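Local coordinates for OsmC-like protein (Jannaschia sp., PDB 3CJE), which probably detoxifies organic hydroperoxides by reducing them, acting as a dimer, at residues Lys26-Ala34 against Arg42-Gly50; Ala13-Gly21 against Pro61-Thr71. All coordinates share one frame; numbering follows the deposited sequence.

Contact 1. Residues Lys26-Ala34 against Arg42-Gly50. With PO4 (phosphate ion), chain B.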
loop_
_atom_site.group_PDB
_atom_site.type_symbol
_atom_site.label_atom_id
_atom_site.label_comp_id
_atom_site.label_asym_id
_atom_site.label_seq_id
_atom_site.Cartn_x
_atom_site.Cartn_y
_atom_site.Cartn_z
ATOM N N LYS A 26 1.236 3.190 22.619
ATOM C CA LYS A 26 2.575 2.610 22.552
ATOM C C LYS A 26 3.054 2.396 21.140
ATOM O O LYS A 26 4.234 2.683 20.834
ATOM C CB LYS A 26 2.574 1.270 23.276
ATOM C CG LYS A 26 2.348 1.426 24.779
ATOM C CD LYS A 26 2.240 0.086 25.425
ATOM C CE LYS A 26 2.166 0.265 26.957
ATOM N NZ LYS A 26 1.997 -1.053 27.697
HETATM N N MSE A 27 2.183 1.869 20.280
HETATM C CA MSE A 27 2.538 1.644 18.868
HETATM C C MSE A 27 1.423 2.033 17.888
HETATM O O MSE A 27 1.535 1.759 16.690
HETATM C CB MSE A 27 2.980 0.180 18.616
HETATM C CG MSE A 27 4.378 -0.207 19.172
HETATM SE SE MSE A 27 5.860 0.874 18.564
HETATM C CE MSE A 27 6.374 -0.142 16.990
ATOM N N ARG A 28 0.359 2.662 18.381
ATOM C CA ARG A 28 -0.780 2.988 17.546
ATOM C C ARG A 28 -0.525 4.279 16.799
ATOM O O ARG A 28 -0.117 5.291 17.374
ATOM C CB ARG A 28 -2.042 3.124 18.398
ATOM C CG ARG A 28 -3.269 3.514 17.586
ATOM C CD ARG A 28 -4.520 3.422 18.434
ATOM N NE ARG A 28 -5.657 4.054 17.766
ATOM C CZ ARG A 28 -6.596 3.411 17.074
ATOM N NH1 ARG A 28 -6.575 2.112 16.955
ATOM N NH2 ARG A 28 -7.586 4.099 16.512
ATOM N N ASN A 29 -0.859 4.270 15.508
ATOM C CA ASN A 29 -0.726 5.443 14.680
ATOM C C ASN A 29 -2.092 5.833 14.159
ATOM O O ASN A 29 -2.766 5.002 13.549
ATOM C CB ASN A 29 0.217 5.151 13.524
ATOM C CG ASN A 29 1.603 4.839 13.991
ATOM O OD1 ASN A 29 2.134 5.525 14.864
ATOM N ND2 ASN A 29 2.167 3.769 13.450
ATOM N N GLU A 30 -2.497 7.079 14.383
ATOM C CA GLU A 30 -3.791 7.541 13.912
ATOM C C GLU A 30 -3.594 8.354 12.640
ATOM O O GLU A 30 -2.934 9.393 12.669
ATOM C CB GLU A 30 -4.473 8.338 15.017
ATOM C CG GLU A 30 -4.909 7.423 16.157
ATOM C CD GLU A 30 -5.611 8.135 17.321
ATOM O OE1 GLU A 30 -5.573 9.380 17.394
ATOM O OE2 GLU A 30 -6.195 7.420 18.182
ATOM N N LEU A 31 -4.158 7.836 11.541
ATOM C CA LEU A 31 -3.850 8.232 10.199
ATOM C C LEU A 31 -5.042 8.967 9.594
ATOM O O LEU A 31 -6.024 8.342 9.262
ATOM C CB LEU A 31 -3.511 6.988 9.378
ATOM C CG LEU A 31 -2.369 6.157 9.980
ATOM C CD1 LEU A 31 -2.296 4.747 9.476
ATOM C CD2 LEU A 31 -1.038 6.947 9.836
ATOM N N ASP A 32 -4.911 10.280 9.449
ATOM C CA ASP A 32 -5.920 11.135 8.853
ATOM C C ASP A 32 -5.626 11.234 7.358
ATOM O O ASP A 32 -4.772 12.001 6.925
ATOM C CB ASP A 32 -5.859 12.521 9.493
ATOM C CG ASP A 32 -6.827 13.528 8.879
ATOM O OD1 ASP A 32 -7.757 13.169 8.062
ATOM O OD2 ASP A 32 -6.608 14.733 9.227
ATOM N N VAL A 33 -6.325 10.422 6.569
ATOM C CA VAL A 33 -6.122 10.358 5.120
ATOM C C VAL A 33 -7.108 11.237 4.405
ATOM O O VAL A 33 -8.289 11.350 4.809
ATOM C CB VAL A 33 -6.266 8.893 4.594
ATOM C CG1 VAL A 33 -6.103 8.813 3.076
ATOM C CG2 VAL A 33 -5.282 7.965 5.302
ATOM N N ALA A 34 -6.632 11.954 3.396
ATOM C CA ALA A 34 -7.529 12.697 2.534
ATOM C C ALA A 34 -7.251 12.417 1.065
ATOM O O ALA A 34 -6.086 12.398 0.651
ATOM C CB ALA A 34 -7.362 14.198 2.757
ATOM N N ARG A 42 -12.272 12.626 3.278
ATOM C CA ARG A 42 -11.417 12.289 4.399
ATOM C C ARG A 42 -11.797 10.955 5.002
ATOM O O ARG A 42 -12.971 10.604 5.057
ATOM C CB ARG A 42 -11.487 13.364 5.492
ATOM C CG ARG A 42 -10.880 14.707 5.063
ATOM C CD ARG A 42 -10.238 15.513 6.219
ATOM N NE ARG A 42 -9.307 16.535 5.702
ATOM C CZ ARG A 42 -7.969 16.519 5.800
ATOM N NH1 ARG A 42 -7.308 15.538 6.415
ATOM N NH2 ARG A 42 -7.272 17.524 5.271
ATOM N N PHE A 43 -10.796 10.222 5.470
ATOM C CA PHE A 43 -10.961 8.914 6.085
ATOM C C PHE A 43 -10.075 8.833 7.331
ATOM O O PHE A 43 -8.908 9.181 7.267
ATOM C CB PHE A 43 -10.524 7.844 5.097
ATOM C CG PHE A 43 -11.073 8.050 3.711
ATOM C CD1 PHE A 43 -12.333 7.576 3.399
ATOM C CD2 PHE A 43 -10.346 8.736 2.737
ATOM C CE1 PHE A 43 -12.868 7.782 2.140
ATOM C CE2 PHE A 43 -10.869 8.936 1.499
ATOM C CZ PHE A 43 -12.138 8.445 1.204
ATOM N N ALA A 44 -10.619 8.375 8.450
ATOM C CA ALA A 44 -9.848 8.219 9.681
ATOM C C ALA A 44 -9.453 6.757 9.758
ATOM O O ALA A 44 -10.305 5.881 9.902
ATOM C CB ALA A 44 -10.646 8.668 10.919
ATOM N N LEU A 45 -8.161 6.491 9.658
ATOM C CA LEU A 45 -7.658 5.131 9.722
ATOM C C LEU A 45 -6.600 5.023 10.817
ATOM O O LEU A 45 -6.250 6.021 11.467
ATOM C CB LEU A 45 -7.108 4.709 8.360
ATOM C CG LEU A 45 -8.061 4.873 7.175
ATOM C CD1 LEU A 45 -7.310 4.501 5.832
ATOM C CD2 LEU A 45 -9.318 4.068 7.380
ATOM N N ALA A 46 -6.114 3.809 11.033
ATOM C CA ALA A 46 -5.154 3.587 12.099
ATOM C C ALA A 46 -4.406 2.300 11.840
ATOM O O ALA A 46 -4.895 1.411 11.146
ATOM C CB ALA A 46 -5.848 3.566 13.449
ATOM N N THR A 47 -3.216 2.230 12.387
ATOM C CA THR A 47 -2.452 0.966 12.445
ATOM C C THR A 47 -1.982 0.757 13.878
ATOM O O THR A 47 -1.916 1.700 14.678
ATOM C CB THR A 47 -1.227 0.947 11.499
ATOM O OG1 THR A 47 -0.277 1.978 11.880
ATOM C CG2 THR A 47 -1.622 1.159 10.032
ATOM N N ASP A 48 -1.638 -0.483 14.202
ATOM C CA ASP A 48 -1.122 -0.800 15.531
ATOM C C ASP A 48 -0.324 -2.090 15.437
ATOM O O ASP A 48 -0.431 -2.807 14.444
ATOM C CB ASP A 48 -2.269 -0.936 16.512
ATOM C CG ASP A 48 -1.877 -0.597 17.965
ATOM O OD1 ASP A 48 -0.665 -0.521 18.297
ATOM O OD2 ASP A 48 -2.842 -0.390 18.714
ATOM N N GLU A 49 0.467 -2.323 16.475
ATOM C CA GLU A 49 1.240 -3.544 16.696
ATOM C C GLU A 49 1.124 -3.948 18.177
ATOM O O GLU A 49 1.158 -3.085 19.074
ATOM C CB GLU A 49 2.708 -3.279 16.382
ATOM C CG GLU A 49 3.325 -4.320 15.454
ATOM C CD GLU A 49 4.201 -3.683 14.413
ATOM O OE1 GLU A 49 5.323 -3.291 14.795
ATOM O OE2 GLU A 49 3.759 -3.551 13.233
ATOM N N GLY A 50 1.036 -5.262 18.402
ATOM C CA GLY A 50 0.730 -5.886 19.722
ATOM C C GLY A 50 -0.315 -7.005 19.530
ATOM O O GLY A 50 -0.823 -7.225 18.409
HETATM P P PO4 B . -1.339 0.531 21.740
HETATM O O1 PO4 B . -1.192 1.644 22.758
HETATM O O2 PO4 B . -1.140 -0.807 22.426
HETATM O O3 PO4 B . -0.213 0.595 20.730
HETATM O O4 PO4 B . -2.746 0.637 21.146
HETATM O O HOH W 1 1.350 0.770 13.949
HETATM O O HOH W 2 -5.354 -0.070 17.982
HETATM O O HOH W 3 -4.361 14.236 5.178
#
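A beta hairpin pairs strand 28-34 with strand 42-47, the latter outermost in the sheet of this chain. Their short axes approach to 4.5 Å at 156°, and the antiparallel register rests on three hydrogen-bonded pairs, N29 with T47, L31 with L45 and V33 with F43. The L31 N to L45 O bond (2.8 Å) is nearly straight, although its donor stands above the carbonyl plane. On the face bearing these pairs, L31 CD1 lies against T47 CG2 at 3.7 Å, and V33 CG2 meets L45 CD1.

The opposite face mixes charged residues with alanines. R42 NH1 forms a salt bridge with D32 OD1 (2.9 Å), its hydrogen bond weak at 147°, while A34 CB sits over the guanidinium centre. With CG anti to the backbone N (chi1 178°) and its chain extended, R28 brings one face of its guanidinium against A46 CB, toward the rim, 3.6 Å from NH2. Before the strand, K26 N and M27 N hydrogen-bond O1 and O3 of a phosphate probably taken up from the crystallisation liquor; D48 OD2 lies 2.6 Å from phosphate O4.

R79 of helix 62-81 hydrogen-bonds R28 O and N29 OD1; strand 13-24 flanks 28-34, and A59 of the second subunit packs on R28 and A46.

Contact 2. Residues Ala13-Gly21 against Pro61-Thr71; sequences AEVVFTCNG and PPLALFIAGLT
F17 is the main bump of this strand-on-helix contact: its ring projects from strand 13-21 into a hollow lined by P61, L63, A64 and I67. L63 CB rises over one ring face, 4.0 Å from the F17 centroid and 23° off the normal, a CH-pi contact displaced toward the rim. P61 CG meets the ring at its edge, near its plane, and A64 CB lies 4.1 Å from F17 CE2. L63 in turn reaches past the ring, its CD1 3.9 Å from V15 CG1. The two side chains F17 and L63 run at about a right angle.

The helix packs against the sheet, as in the OsmC-like fold, where a long helix packs on the curved sheet; the short axes are 8.3 Å apart at 41°. I67 is the bump going the other way. Its CG1 is anti to the backbone N (chi1 -162°), which sends CD1 toward the strand between F17 and C19, to 3.4 Å from F17 O. C19 then fills the next hollow: its CB is 3.5 Å from T71 OG1, and SG lies beside T71 CB and CG2. T71 OG1 donates to I67 O (2.8 Å), turning the hydroxyl back onto the helix, while T71 N reaches that carbonyl from the opposite face.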
loop_
_atom_site.group_PDB
_atom_site.type_symbol
_atom_site.label_atom_id
_atom_site.label_comp_id
_atom_site.label_asym_id
_atom_site.label_seq_id
_atom_site.Cartn_x
_atom_site.Cartn_y
_atom_site.Cartn_z
ATOM N N ALA A 13 -3.637 14.843 -15.629
ATOM C CA ALA A 13 -4.764 14.555 -14.750
ATOM C C ALA A 13 -4.210 13.786 -13.582
ATOM O O ALA A 13 -3.593 12.735 -13.783
ATOM C CB ALA A 13 -5.783 13.755 -15.446
ATOM N N GLU A 14 -4.442 14.310 -12.386
ATOM C CA GLU A 14 -3.839 13.790 -11.168
ATOM C C GLU A 14 -4.840 13.194 -10.195
ATOM O O GLU A 14 -5.979 13.670 -10.047
ATOM C CB GLU A 14 -3.093 14.905 -10.437
ATOM C CG GLU A 14 -1.869 15.398 -11.162
ATOM C CD GLU A 14 -1.080 16.448 -10.374
ATOM O OE1 GLU A 14 -1.619 17.028 -9.387
ATOM O OE2 GLU A 14 0.079 16.639 -10.771
ATOM N N VAL A 15 -4.349 12.208 -9.451
ATOM C CA VAL A 15 -4.988 11.709 -8.258
ATOM C C VAL A 15 -3.999 12.013 -7.131
ATOM O O VAL A 15 -2.814 11.701 -7.256
ATOM C CB VAL A 15 -5.342 10.184 -8.332
ATOM C CG1 VAL A 15 -5.811 9.685 -6.925
ATOM C CG2 VAL A 15 -6.392 9.910 -9.432
ATOM N N VAL A 16 -4.460 12.672 -6.063
ATOM C CA VAL A 16 -3.578 13.161 -4.983
ATOM C C VAL A 16 -4.198 12.725 -3.677
ATOM O O VAL A 16 -5.345 13.017 -3.412
ATOM C CB VAL A 16 -3.398 14.705 -4.972
ATOM C CG1 VAL A 16 -2.519 15.134 -3.822
ATOM C CG2 VAL A 16 -2.838 15.190 -6.332
ATOM N N PHE A 17 -3.413 12.009 -2.873
ATOM C CA PHE A 17 -3.780 11.683 -1.505
ATOM C C PHE A 17 -2.739 12.237 -0.551
ATOM O O PHE A 17 -1.543 12.298 -0.858
ATOM C CB PHE A 17 -3.864 10.167 -1.290
ATOM C CG PHE A 17 -5.169 9.552 -1.711
ATOM C CD1 PHE A 17 -5.478 9.387 -3.039
ATOM C CD2 PHE A 17 -6.115 9.151 -0.769
ATOM C CE1 PHE A 17 -6.707 8.799 -3.424
ATOM C CE2 PHE A 17 -7.339 8.546 -1.182
ATOM C CZ PHE A 17 -7.611 8.386 -2.480
ATOM N N THR A 18 -3.226 12.618 0.618
ATOM C CA THR A 18 -2.365 12.952 1.730
ATOM C C THR A 18 -2.710 12.128 2.968
ATOM O O THR A 18 -3.814 11.606 3.099
ATOM C CB THR A 18 -2.467 14.426 2.086
ATOM O OG1 THR A 18 -3.805 14.776 2.513
ATOM C CG2 THR A 18 -2.057 15.303 0.877
ATOM N N CYS A 19 -1.764 12.072 3.892
ATOM C CA CYS A 19 -1.990 11.400 5.170
ATOM C C CYS A 19 -1.208 12.137 6.212
ATOM O O CYS A 19 -0.015 12.373 6.027
ATOM C CB CYS A 19 -1.525 9.977 5.093
ATOM S SG CYS A 19 -1.854 9.019 6.607
ATOM N N ASN A 20 -1.894 12.533 7.270
ATOM C CA ASN A 20 -1.246 13.086 8.435
ATOM C C ASN A 20 -1.368 12.075 9.549
ATOM O O ASN A 20 -2.461 11.760 10.001
ATOM C CB ASN A 20 -1.814 14.389 8.913
ATOM C CG ASN A 20 -0.946 14.953 10.055
ATOM O OD1 ASN A 20 0.253 15.175 9.857
ATOM N ND2 ASN A 20 -1.492 15.025 11.250
ATOM N N GLY A 21 -0.230 11.542 9.962
ATOM C CA GLY A 21 -0.191 10.516 10.986
ATOM C C GLY A 21 0.302 11.061 12.302
ATOM O O GLY A 21 1.283 11.828 12.338
ATOM N N PRO A 61 -11.491 3.986 -0.042
ATOM C CA PRO A 61 -10.973 3.482 -1.297
ATOM C C PRO A 61 -9.595 2.858 -1.143
ATOM O O PRO A 61 -8.868 3.123 -0.179
ATOM C CB PRO A 61 -10.873 4.726 -2.198
ATOM C CG PRO A 61 -10.691 5.846 -1.236
ATOM C CD PRO A 61 -11.416 5.459 0.032
ATOM N N PRO A 62 -9.241 1.995 -2.103
ATOM C CA PRO A 62 -7.957 1.305 -2.001
ATOM C C PRO A 62 -6.738 2.211 -1.812
ATOM O O PRO A 62 -5.820 1.885 -1.050
ATOM C CB PRO A 62 -7.869 0.562 -3.345
ATOM C CG PRO A 62 -9.265 0.301 -3.730
ATOM C CD PRO A 62 -10.022 1.536 -3.274
ATOM N N LEU A 63 -6.681 3.368 -2.479
ATOM C CA LEU A 63 -5.475 4.206 -2.355
ATOM C C LEU A 63 -5.385 4.797 -0.934
ATOM O O LEU A 63 -4.275 5.173 -0.488
ATOM C CB LEU A 63 -5.435 5.308 -3.415
ATOM C CG LEU A 63 -5.150 4.814 -4.847
ATOM C CD1 LEU A 63 -5.004 6.024 -5.798
ATOM C CD2 LEU A 63 -3.969 3.922 -4.899
ATOM N N ALA A 64 -6.530 4.946 -0.255
ATOM C CA ALA A 64 -6.505 5.418 1.158
ATOM C C ALA A 64 -5.815 4.383 2.033
ATOM O O ALA A 64 -5.020 4.721 2.905
ATOM C CB ALA A 64 -7.947 5.713 1.723
ATOM N N LEU A 65 -6.155 3.105 1.829
ATOM C CA LEU A 65 -5.467 2.044 2.586
ATOM C C LEU A 65 -3.971 2.053 2.259
ATOM O O LEU A 65 -3.142 1.881 3.155
ATOM C CB LEU A 65 -6.111 0.687 2.325
ATOM C CG LEU A 65 -7.544 0.462 2.790
ATOM C CD1 LEU A 65 -7.905 -1.042 2.561
ATOM C CD2 LEU A 65 -7.736 0.808 4.215
ATOM N N PHE A 66 -3.595 2.209 0.977
ATOM C CA PHE A 66 -2.181 2.251 0.591
ATOM C C PHE A 66 -1.417 3.367 1.322
ATOM O O PHE A 66 -0.373 3.135 1.915
ATOM C CB PHE A 66 -2.042 2.464 -0.920
ATOM C CG PHE A 66 -0.645 2.741 -1.337
ATOM C CD1 PHE A 66 0.318 1.744 -1.331
ATOM C CD2 PHE A 66 -0.242 4.047 -1.648
ATOM C CE1 PHE A 66 1.641 2.040 -1.703
ATOM C CE2 PHE A 66 1.092 4.324 -2.023
ATOM C CZ PHE A 66 2.012 3.316 -2.026
ATOM N N ILE A 67 -1.914 4.606 1.243
ATOM C CA ILE A 67 -1.168 5.734 1.823
ATOM C C ILE A 67 -1.106 5.637 3.354
ATOM O O ILE A 67 -0.098 5.974 3.957
ATOM C CB ILE A 67 -1.651 7.110 1.333
ATOM C CG1 ILE A 67 -0.578 8.183 1.604
ATOM C CG2 ILE A 67 -3.019 7.478 1.874
ATOM C CD1 ILE A 67 -0.844 9.543 0.971
ATOM N N ALA A 68 -2.188 5.140 3.974
ATOM C CA ALA A 68 -2.200 4.877 5.422
ATOM C C ALA A 68 -1.144 3.817 5.773
ATOM O O ALA A 68 -0.413 3.966 6.739
ATOM C CB ALA A 68 -3.574 4.451 5.910
ATOM N N GLY A 69 -1.068 2.759 4.984
ATOM C CA GLY A 69 -0.063 1.719 5.170
ATOM C C GLY A 69 1.340 2.252 5.100
ATOM O O GLY A 69 2.187 1.962 5.926
ATOM N N LEU A 70 1.610 3.064 4.080
ATOM C CA LEU A 70 2.957 3.630 3.895
ATOM C C LEU A 70 3.305 4.517 5.069
ATOM O O LEU A 70 4.364 4.376 5.642
ATOM C CB LEU A 70 2.979 4.426 2.608
ATOM C CG LEU A 70 4.305 5.137 2.349
ATOM C CD1 LEU A 70 5.573 4.208 2.383
ATOM C CD2 LEU A 70 4.199 5.942 1.049
ATOM N N THR A 71 2.383 5.409 5.452
ATOM C CA THR A 71 2.632 6.360 6.551
ATOM C C THR A 71 2.834 5.588 7.863
ATOM O O THR A 71 3.768 5.866 8.635
ATOM C CB THR A 71 1.497 7.383 6.650
ATOM O OG1 THR A 71 1.300 7.974 5.342
ATOM C CG2 THR A 71 1.809 8.466 7.674
#

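In the fold
Both contacts build on one antiparallel sheet, in which strands 28-37 and 13-24 are neighbours, and their centres lie about 12 Å apart. Contact 1 is partly buried, in-sheet and largely made of backbone hydrogen bonds, with the D32-R42 salt bridge near the turn and a phosphate at the open end; contact 2 is buried, joins sheet to helix and has no hydrogen bond across it. The two meet directly: A34 N to T18 O and D32 N to N20 O, each 2.9 Å, probably tie the strands, while F43 CZ packs on P61 CD at 3.3 Å and L31 CD1 on A68 O. Helix 62-81 thus packs against both, and both touch the second subunit.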